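Local coordinates for solute-binding protein Csal_2479 (Chromohalobacter salexigens, PDB 4P1L) that binds D-glucuronate and is probably the periplasmic solute-binding component of a tripartite ATP-independent (TRAP) transport system that carries solutes into the cytoplasm, at residues Glu75-Ser79 against Gly80-Phe84; Gln309-Pro312 against Glu313-Ser316; Leu317-Asp320 against Ile321-Ala324. All blocks are in the same frame, centred on the assembly; numbering follows the deposited sequence.

Overall arrangement
The three contacts are local structures at helix ends and turns, met in series along the chain. Contact 1 ends helix 70-78 and leads into strand 84-88 of the five-stranded sheet; it lies nearest the sugar site, the side chain of Thr77 being about 9 Å from that of Gln70, a glucuronate-binding residue, and about 13 Å from the bound ligand. Contacts 2 and 3 belong to the C-terminal end of the chain, away from the site. Their segments adjoin and share helix 315-323, with centres about 12 Å apart: contact 2 opens that helix, contact 3 covers the rest and Ala324 after it. By nearest atoms, contact 1 is about 15 Å from contact 2 and about 17 Å from contact 3.

Contact 1: residues Glu75-Ser79 against Gly80-Phe84; sequences EQTRS and GALDF
Leu82 folds back on Gln76 and Thr77, and the N-H groups of Ala81 and Leu82 converge on one carbonyl. Gln76 O accepts the N-H of Leu82 at 3.0 Å along a nearly straight line (170° at the hydrogen), the donor standing above the carbonyl plane. Ala81 N reaches the same oxygen in a weak, bent bond, and Ser79 OG adds another weak one. Gly80 N turns instead to Thr77 O, 3.1 Å away. The Gly80 bond and the weak Ala81 bond are the two of a Schellman motif closing helix 70-78; the straighter Leu82 bond is added to it. Gly80 takes positive phi (89°), a conformation in which a side chain would be jammed against the carbonyl oxygen of Ser79.

Side-chain packing comes from Leu82, which lies over the last turn. Leu82 CD1 is 3.7 Å from Gln76 CB, and Leu82 CG sits beside both Gln76 CB and OE1. Gln76 runs extended beyond CG (chi2 179°), carrying its amide past the leucine branch; its NE2 is bonded to Leu67 O. Thr77 meets Leu82 at about a right angle, Thr77 OG1 lying 3.6 Å from Leu82 CB, and this hydroxyl is bonded to Ala73 O.

A weak polar CA-H...O contact joins Thr77 CA to Leu82 O at 3.6 Å. On the strand side, Asp83 bonds through OD1 to Ser242 OG and through OD2 to Arg27 N. The chemistry implies a turn whose course is set by main-chain bonds: Leu82 O is buried without a conventional hydrogen-bond partner, so the CA-H contact probably offers it modest polar compensation.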
ATOM      1  N   GLU A  75       3.232  13.250   7.326  1.00 25.44           N
ATOM      2  CA  GLU A  75       3.426  14.649   7.681  1.00 27.01           C
ATOM      3  C   GLU A  75       4.788  14.905   8.328  1.00 29.54           C
ATOM      4  O   GLU A  75       5.485  15.835   7.954  1.00 30.09           O
ATOM      5  CB  GLU A  75       2.312  15.094   8.628  1.00 35.88           C
ATOM      6  CG  GLU A  75       2.363  16.555   9.029  1.00 42.13           C
ATOM      7  CD  GLU A  75       1.075  17.010   9.738  1.00 54.14           C
ATOM      8  OE1 GLU A  75       0.414  16.171  10.407  1.00 55.70           O
ATOM      9  OE2 GLU A  75       0.716  18.206   9.613  1.00 58.30           O
ATOM     10  N   GLN A  76       5.156  14.073   9.298  1.00 25.69           N
ATOM     11  CA  GLN A  76       6.416  14.216   9.998  1.00 27.28           C
ATOM     12  C   GLN A  76       7.595  14.014   9.056  1.00 22.65           C
ATOM     13  O   GLN A  76       8.637  14.610   9.252  1.00 25.05           O
ATOM     14  CB  GLN A  76       6.532  13.196  11.130  1.00 32.83           C
ATOM     15  CG  GLN A  76       5.607  13.393  12.306  1.00 33.06           C
ATOM     16  CD  GLN A  76       5.813  12.302  13.343  1.00 35.18           C
ATOM     17  OE1 GLN A  76       6.861  12.239  14.000  1.00 43.38           O
ATOM     18  NE2 GLN A  76       4.835  11.411  13.466  1.00 37.48           N
ATOM     19  N   THR A  77       7.433  13.154   8.047  1.00 24.01           N
ATOM     20  CA  THR A  77       8.528  12.916   7.102  1.00 18.78           C
ATOM     21  C   THR A  77       8.679  14.079   6.116  1.00 22.12           C
ATOM     22  O   THR A  77       9.798  14.493   5.784  1.00 24.02           O
ATOM     23  CB  THR A  77       8.342  11.572   6.350  1.00 19.81           C
ATOM     24  OG1 THR A  77       8.177  10.519   7.298  1.00 19.86           O
ATOM     25  CG2 THR A  77       9.577  11.272   5.509  1.00 26.46           C
ATOM     26  N   ARG A  78       7.564  14.626   5.645  1.00 19.97           N
ATOM     27  CA  ARG A  78       7.632  15.814   4.781  1.00 21.64           C
ATOM     28  C   ARG A  78       8.351  16.981   5.441  1.00 23.28           C
ATOM     29  O   ARG A  78       9.009  17.763   4.767  1.00 28.57           O
ATOM     30  CB  ARG A  78       6.240  16.265   4.364  1.00 20.61           C
ATOM     31  CG  ARG A  78       5.556  15.264   3.436  1.00 22.09           C
ATOM     32  CD  ARG A  78       4.159  15.710   3.086  1.00 23.62           C
ATOM     33  NE  ARG A  78       4.146  16.961   2.342  1.00 31.74           N
ATOM     34  CZ  ARG A  78       3.125  17.815   2.337  1.00 32.21           C
ATOM     35  NH1 ARG A  78       2.021  17.552   3.025  1.00 30.24           N
ATOM     36  NH2 ARG A  78       3.205  18.929   1.636  1.00 33.58           N
ATOM     37  N   SER A  79       8.208  17.112   6.754  1.00 27.78           N
ATOM     38  CA  SER A  79       8.747  18.268   7.448  1.00 33.87           C
ATOM     39  C   SER A  79      10.153  17.962   7.965  1.00 31.50           C
ATOM     40  O   SER A  79      10.833  18.840   8.467  1.00 34.73           O
ATOM     41  CB  SER A  79       7.807  18.703   8.584  1.00 36.00           C
ATOM     42  OG  SER A  79       7.832  17.801   9.664  1.00 35.05           O
ATOM     43  N   GLY A  80      10.580  16.706   7.844  1.00 25.54           N
ATOM     44  CA  GLY A  80      11.927  16.323   8.217  1.00 28.26           C
ATOM     45  C   GLY A  80      12.062  15.919   9.671  1.00 31.91           C
ATOM     46  O   GLY A  80      13.174  15.689  10.134  1.00 32.18           O
ATOM     47  N   ALA A  81      10.947  15.842  10.392  1.00 27.01           N
ATOM     48  CA  ALA A  81      10.959  15.357  11.774  1.00 29.34           C
ATOM     49  C   ALA A  81      11.276  13.859  11.814  1.00 30.58           C
ATOM     50  O   ALA A  81      11.947  13.383  12.737  1.00 33.00           O
ATOM     51  CB  ALA A  81       9.635  15.642  12.454  1.00 34.29           C
ATOM     52  N   LEU A  82      10.766  13.120  10.827  1.00 27.32           N
ATOM     53  CA  LEU A  82      11.213  11.751  10.552  1.00 27.52           C
ATOM     54  C   LEU A  82      12.069  11.761   9.300  1.00 23.38           C
ATOM     55  O   LEU A  82      11.853  12.575   8.396  1.00 23.45           O
ATOM     56  CB  LEU A  82      10.037  10.802  10.342  1.00 25.53           C
ATOM     57  CG  LEU A  82       9.119  10.572  11.545  1.00 30.28           C
ATOM     58  CD1 LEU A  82       7.907   9.754  11.095  1.00 30.47           C
ATOM     59  CD2 LEU A  82       9.855   9.851  12.647  1.00 34.90           C
ATOM     60  N   ASP A  83      13.041  10.857   9.239  1.00 19.45           N
ATOM     61  CA  ASP A  83      14.015  10.875   8.150  1.00 19.37           C
ATOM     62  C   ASP A  83      13.690   9.966   6.971  1.00 18.52           C
ATOM     63  O   ASP A  83      13.942  10.323   5.813  1.00 19.73           O
ATOM     64  CB  ASP A  83      15.398  10.516   8.692  1.00 22.67           C
ATOM     65  CG  ASP A  83      15.863  11.475   9.761  1.00 23.81           C
ATOM     66  OD1 ASP A  83      16.199  12.633   9.409  1.00 23.37           O
ATOM     67  OD2 ASP A  83      15.925  11.048  10.935  1.00 23.97           O
ATOM     68  N   PHE A  84      13.150   8.786   7.246  1.00 17.96           N
ATOM     69  CA  PHE A  84      12.768   7.892   6.163  1.00 17.22           C
ATOM     70  C   PHE A  84      11.549   7.044   6.543  1.00 16.91           C
ATOM     71  O   PHE A  84      11.150   7.003   7.699  1.00 18.15           O
ATOM     72  CB  PHE A  84      13.966   7.030   5.725  1.00 19.23           C
ATOM     73  CG  PHE A  84      14.394   5.965   6.730  1.00 17.28           C
ATOM     74  CD1 PHE A  84      15.136   6.296   7.852  1.00 20.17           C
ATOM     75  CD2 PHE A  84      14.088   4.622   6.517  1.00 18.21           C
ATOM     76  CE1 PHE A  84      15.549   5.330   8.757  1.00 23.52           C
ATOM     77  CE2 PHE A  84      14.503   3.657   7.408  1.00 17.90           C
ATOM     78  CZ  PHE A  84      15.234   4.007   8.539  1.00 17.74           C
TER

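Contact 2: residues Gln309-Pro312 against Glu313-Ser316; sequences QEHP and ELES
Glu313 and His311 are brought alongside each other by their torsions. Glu313 CG lies between its own backbone N and carbonyl carbon (chi1 77°), and a second bend at chi2 (-70°) folds the carboxylate back over the His311-Pro312 peptide. His311 has CG opposite its carbonyl carbon (chi1 -63°), which sends the imidazole the same way. Glu313 OE2 then meets the ring at its edge, near its plane, 3.7 Å from His311 CD2, with the ring and carboxylate planes steeply inclined to each other. His311 NE2 and Glu313 OE2 are 4.9 Å apart. The other carboxylate oxygen, Glu313 OE1, lies 3.3 Å from His311 C, and Pro312 CD is also close to it.

Leu314 lies side by side with His311, its CD1 3.8 Å from His311 CB and oblique to the ring. Phe307, on helix 301-310, meets the histidine ring as well.

The backbone makes a tight helix-to-helix connection: helix 301-310 ends, His311 leaves helical angles, and the chain turns through Pro312 into helix 315-323. Leu314 N donates to His311 O at 2.8 Å, and Glu315 N donates to Pro312 O at 3.2 Å, so each bond spans three residues.

Two waters donate to Pro312 O in addition to that N-H. One also accepts from Ser316 N, linking the proline carbonyl to the first turn of the new helix. The other donates to Glu315 OE1 at 2.6 Å, tying the extended glutamate side chain to the same carbonyl.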
ATOM      1  N   GLN A 309     -12.154  14.032 -15.043  1.00 15.87           N
ATOM      2  CA  GLN A 309     -12.768  15.353 -15.113  1.00 13.42           C
ATOM      3  C   GLN A 309     -12.176  16.340 -14.080  1.00 14.47           C
ATOM      4  O   GLN A 309     -11.966  17.535 -14.362  1.00 15.59           O
ATOM      5  CB  GLN A 309     -14.295  15.220 -14.953  1.00 17.03           C
ATOM      6  CG  GLN A 309     -14.978  14.499 -16.127  1.00 21.15           C
ATOM      7  CD  GLN A 309     -16.442  14.164 -15.871  1.00 23.36           C
ATOM      8  OE1 GLN A 309     -17.128  14.843 -15.110  1.00 28.03           O
ATOM      9  NE2 GLN A 309     -16.928  13.124 -16.521  1.00 23.24           N
ATOM     10  N   GLU A 310     -11.935  15.835 -12.873  1.00 16.79           N
ATOM     11  CA  GLU A 310     -11.361  16.634 -11.800  1.00 16.11           C
ATOM     12  C   GLU A 310      -9.916  16.973 -12.065  1.00 16.60           C
ATOM     13  O   GLU A 310      -9.429  18.028 -11.649  1.00 17.20           O
ATOM     14  CB  GLU A 310     -11.418  15.846 -10.491  1.00 16.60           C
ATOM     15  CG  GLU A 310     -12.776  15.783  -9.903  1.00 20.80           C
ATOM     16  CD  GLU A 310     -12.933  14.635  -8.903  1.00 21.39           C
ATOM     17  OE1 GLU A 310     -11.971  13.843  -8.625  1.00 20.63           O
ATOM     18  OE2 GLU A 310     -14.059  14.505  -8.407  1.00 23.88           O
ATOM     19  N   HIS A 311      -9.230  16.051 -12.738  1.00 17.97           N
ATOM     20  CA  HIS A 311      -7.790  16.150 -12.925  1.00 19.61           C
ATOM     21  C   HIS A 311      -7.386  15.902 -14.379  1.00 21.77           C
ATOM     22  O   HIS A 311      -6.744  14.893 -14.686  1.00 17.62           O
ATOM     23  CB  HIS A 311      -7.110  15.136 -12.005  1.00 16.45           C
ATOM     24  CG  HIS A 311      -7.346  15.408 -10.550  1.00 15.55           C
ATOM     25  ND1 HIS A 311      -8.139  14.602  -9.761  1.00 25.25           N
ATOM     26  CD2 HIS A 311      -6.918  16.412  -9.754  1.00 22.22           C
ATOM     27  CE1 HIS A 311      -8.176  15.096  -8.537  1.00 20.46           C
ATOM     28  NE2 HIS A 311      -7.441  16.191  -8.505  1.00 24.17           N
ATOM     29  N   PRO A 312      -7.754  16.824 -15.274  1.00 21.27           N
ATOM     30  CA  PRO A 312      -7.452  16.600 -16.698  1.00 20.87           C
ATOM     31  C   PRO A 312      -5.946  16.445 -16.931  1.00 18.23           C
ATOM     32  O   PRO A 312      -5.541  15.776 -17.896  1.00 20.09           O
ATOM     33  CB  PRO A 312      -7.970  17.874 -17.372  1.00 18.92           C
ATOM     34  CG  PRO A 312      -7.970  18.927 -16.255  1.00 23.16           C
ATOM     35  CD  PRO A 312      -8.379  18.137 -15.034  1.00 18.03           C
ATOM     36  N   GLU A 313      -5.127  17.041 -16.056  1.00 20.82           N
ATOM     37  CA  GLU A 313      -3.675  16.970 -16.209  1.00 18.93           C
ATOM     38  C   GLU A 313      -3.125  15.602 -15.839  1.00 22.46           C
ATOM     39  O   GLU A 313      -1.957  15.319 -16.094  1.00 21.01           O
ATOM     40  CB  GLU A 313      -2.943  18.065 -15.393  1.00 24.44           C
ATOM     41  CG  GLU A 313      -2.839  17.807 -13.880  1.00 23.62           C
ATOM     42  CD  GLU A 313      -4.168  17.922 -13.153  1.00 28.79           C
ATOM     43  OE1 GLU A 313      -5.183  18.316 -13.771  1.00 28.11           O
ATOM     44  OE2 GLU A 313      -4.218  17.600 -11.950  1.00 29.09           O
ATOM     45  N   LEU A 314      -3.970  14.760 -15.244  1.00 21.19           N
ATOM     46  CA  LEU A 314      -3.555  13.421 -14.840  1.00 16.85           C
ATOM     47  C   LEU A 314      -4.154  12.362 -15.782  1.00 21.16           C
ATOM     48  O   LEU A 314      -3.873  11.170 -15.649  1.00 20.75           O
ATOM     49  CB  LEU A 314      -3.965  13.136 -13.396  1.00 14.85           C
ATOM     50  CG  LEU A 314      -3.285  13.954 -12.293  1.00 17.66           C
ATOM     51  CD1 LEU A 314      -3.831  13.566 -10.913  1.00 17.04           C
ATOM     52  CD2 LEU A 314      -1.768  13.756 -12.332  1.00 18.72           C
ATOM     53  N   GLU A 315      -4.940  12.796 -16.760  1.00 19.85           N
ATOM     54  CA  GLU A 315      -5.599  11.843 -17.642  1.00 19.59           C
ATOM     55  C   GLU A 315      -4.591  10.976 -18.384  1.00 23.62           C
ATOM     56  O   GLU A 315      -4.774   9.768 -18.527  1.00 21.36           O
ATOM     57  CB  GLU A 315      -6.497  12.545 -18.660  1.00 23.66           C
ATOM     58  CG  GLU A 315      -7.221  11.541 -19.591  1.00 28.88           C
ATOM     59  CD  GLU A 315      -8.441  12.132 -20.257  1.00 37.58           C
ATOM     60  OE1 GLU A 315      -8.593  13.378 -20.216  1.00 39.55           O
ATOM     61  OE2 GLU A 315      -9.260  11.351 -20.799  1.00 39.90           O
ATOM     62  N   SER A 316      -3.529  11.594 -18.879  1.00 21.95           N
ATOM     63  CA  SER A 316      -2.547  10.853 -19.657  1.00 20.87           C
ATOM     64  C   SER A 316      -1.729   9.878 -18.802  1.00 23.21           C
ATOM     65  O   SER A 316      -1.235   8.854 -19.309  1.00 22.70           O
ATOM     66  CB  SER A 316      -1.656  11.820 -20.461  1.00 26.87           C
ATOM     67  OG  SER A 316      -0.749  12.513 -19.630  1.00 28.51           O
TER
HETATM   68  O   HOH W   1      -3.407  14.564 -19.174  1.00 21.66           O
HETATM   69  O   HOH W   2      -7.088  15.550 -20.100  1.00 30.05           O

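Contact 3: residues Leu317-Asp320 against Ile321-Ala324; sequences LVTD and IQDA
Leu317 and Ile321 meet one helical turn apart, CD1 to CD1 at 4.1 Å, their side chains slanting across each other. Ile321 also lays CG1 and CD1 against the carbonyl of Leu317, the nearer carbon, CG1, standing 3.4 Å from Leu317 O. Val318 and Gln322 run side by side: Val318 CG1 faces the amide carbon of Gln322, CD, at 4.0 Å. Extended beyond CG (chi2 173°), the glutamine lies along the helix surface, with CG 3.2 Å from Val318 O and OE1 near Thr319 CA and CG2. An alanine in place of Gln322 would keep the backbone bond but would probably strip Thr319 CG2 of its amide neighbour, leaving Val318 CG1 and the Val318 carbonyl less covered.

Water 3 joins three side chains on the polar side. It accepts from Thr319 OG1 at 2.6 Å and donates to Asp320 OD1 and Asp323 OD2. The water thus bridges two carboxylates, Asp320 OD1 and Asp323 OD2 being 5.1 Å apart, and probably softens the repulsion of like charges; Asp320 OD2 has in addition a salt bridge to Arg125.

Beneath the side chains, four successive bonds, from the N-H groups of Ile321 to Ala324 to the carbonyls of Leu317 to Asp320, each four residues back, fix the spacing. The shortest is Asp323 N to Thr319 O, 2.8 Å, and that of Ala324 is the most bent, 131° at the hydrogen.

Farther out, Leu317 packs on Ile122 and Phe126, and Ile321 on Ile122 and Ile117. The pattern is that of an amphipathic alpha-helix, here the C-terminal helix 315-323, with its apolar side against helices 111-118 and 121-132 and the loop residues near them, and a polar side that carries the water bridge.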
ATOM      1  N   LEU A 317      -1.608  10.161 -17.508  1.00 19.29           N
ATOM      2  CA  LEU A 317      -1.014   9.210 -16.598  1.00 20.14           C
ATOM      3  C   LEU A 317      -1.923   7.978 -16.445  1.00 18.66           C
ATOM      4  O   LEU A 317      -1.441   6.847 -16.467  1.00 17.92           O
ATOM      5  CB  LEU A 317      -0.746   9.871 -15.244  1.00 20.67           C
ATOM      6  CG  LEU A 317      -0.038   9.046 -14.178  1.00 16.72           C
ATOM      7  CD1 LEU A 317       1.241   8.397 -14.710  1.00 24.05           C
ATOM      8  CD2 LEU A 317       0.256   9.944 -12.955  1.00 18.66           C
ATOM      9  N   VAL A 318      -3.229   8.202 -16.314  1.00 18.05           N
ATOM     10  CA  VAL A 318      -4.181   7.091 -16.262  1.00 14.25           C
ATOM     11  C   VAL A 318      -4.099   6.226 -17.534  1.00 16.16           C
ATOM     12  O   VAL A 318      -3.973   5.001 -17.461  1.00 17.41           O
ATOM     13  CB  VAL A 318      -5.621   7.591 -16.072  1.00 14.80           C
ATOM     14  CG1 VAL A 318      -6.593   6.413 -16.080  1.00 16.96           C
ATOM     15  CG2 VAL A 318      -5.761   8.408 -14.761  1.00 16.75           C
ATOM     16  N   THR A 319      -4.154   6.872 -18.703  1.00 18.92           N
ATOM     17  CA  THR A 319      -4.156   6.132 -19.961  1.00 16.14           C
ATOM     18  C   THR A 319      -2.798   5.507 -20.262  1.00 16.47           C
ATOM     19  O   THR A 319      -2.745   4.413 -20.837  1.00 20.30           O
ATOM     20  CB  THR A 319      -4.658   6.993 -21.153  1.00 22.32           C
ATOM     21  OG1 THR A 319      -3.790   8.099 -21.345  1.00 28.26           O
ATOM     22  CG2 THR A 319      -6.032   7.524 -20.888  1.00 24.55           C
ATOM     23  N   ASP A 320      -1.701   6.140 -19.824  1.00 18.51           N
ATOM     24  CA  ASP A 320      -0.386   5.550 -20.057  1.00 19.43           C
ATOM     25  C   ASP A 320      -0.246   4.239 -19.258  1.00 17.02           C
ATOM     26  O   ASP A 320       0.289   3.248 -19.757  1.00 16.38           O
ATOM     27  CB  ASP A 320       0.753   6.508 -19.713  1.00 19.66           C
ATOM     28  CG  ASP A 320       0.934   7.641 -20.752  1.00 21.67           C
ATOM     29  OD1 ASP A 320       0.359   7.568 -21.861  1.00 22.78           O
ATOM     30  OD2 ASP A 320       1.665   8.608 -20.438  1.00 21.57           O
ATOM     31  N   ILE A 321      -0.742   4.227 -18.020  1.00 16.37           N
ATOM     32  CA  ILE A 321      -0.677   3.026 -17.212  1.00 16.19           C
ATOM     33  C   ILE A 321      -1.551   1.928 -17.829  1.00 14.89           C
ATOM     34  O   ILE A 321      -1.147   0.764 -17.911  1.00 18.38           O
ATOM     35  CB  ILE A 321      -1.086   3.316 -15.758  1.00 15.57           C
ATOM     36  CG1 ILE A 321       0.017   4.139 -15.073  1.00 19.96           C
ATOM     37  CG2 ILE A 321      -1.345   1.999 -15.003  1.00 15.03           C
ATOM     38  CD1 ILE A 321      -0.434   4.818 -13.766  1.00 19.75           C
ATOM     39  N   GLN A 322      -2.758   2.286 -18.256  1.00 15.75           N
ATOM     40  CA  GLN A 322      -3.643   1.314 -18.869  1.00 16.66           C
ATOM     41  C   GLN A 322      -3.018   0.766 -20.158  1.00 20.65           C
ATOM     42  O   GLN A 322      -3.021  -0.439 -20.396  1.00 19.56           O
ATOM     43  CB  GLN A 322      -4.987   1.928 -19.198  1.00 16.47           C
ATOM     44  CG  GLN A 322      -5.784   2.414 -17.983  1.00 21.60           C
ATOM     45  CD  GLN A 322      -7.038   3.164 -18.403  1.00 22.07           C
ATOM     46  OE1 GLN A 322      -7.014   3.975 -19.339  1.00 22.08           O
ATOM     47  NE2 GLN A 322      -8.141   2.885 -17.727  1.00 22.59           N
ATOM     48  N   ASP A 323      -2.483   1.658 -20.976  1.00 21.99           N
ATOM     49  CA  ASP A 323      -1.939   1.269 -22.264  1.00 21.16           C
ATOM     50  C   ASP A 323      -0.703   0.388 -22.097  1.00 21.71           C
ATOM     51  O   ASP A 323      -0.436  -0.467 -22.941  1.00 21.30           O
ATOM     52  CB  ASP A 323      -1.609   2.501 -23.113  1.00 20.49           C
ATOM     53  CG  ASP A 323      -2.865   3.237 -23.601  1.00 23.62           C
ATOM     54  OD1 ASP A 323      -3.985   2.741 -23.387  1.00 23.97           O
ATOM     55  OD2 ASP A 323      -2.717   4.318 -24.203  1.00 27.93           O
ATOM     56  N   ALA A 324       0.011   0.539 -20.984  1.00 19.23           N
ATOM     57  CA  ALA A 324       1.263  -0.191 -20.799  1.00 21.71           C
ATOM     58  C   ALA A 324       1.004  -1.655 -20.440  1.00 20.85           C
ATOM     59  O   ALA A 324       1.948  -2.427 -20.251  1.00 23.29           O
ATOM     60  CB  ALA A 324       2.125   0.467 -19.711  1.00 20.09           C
TER
HETATM   61  O   HOH W   3      -2.012   7.043 -22.969  1.00 30.07           O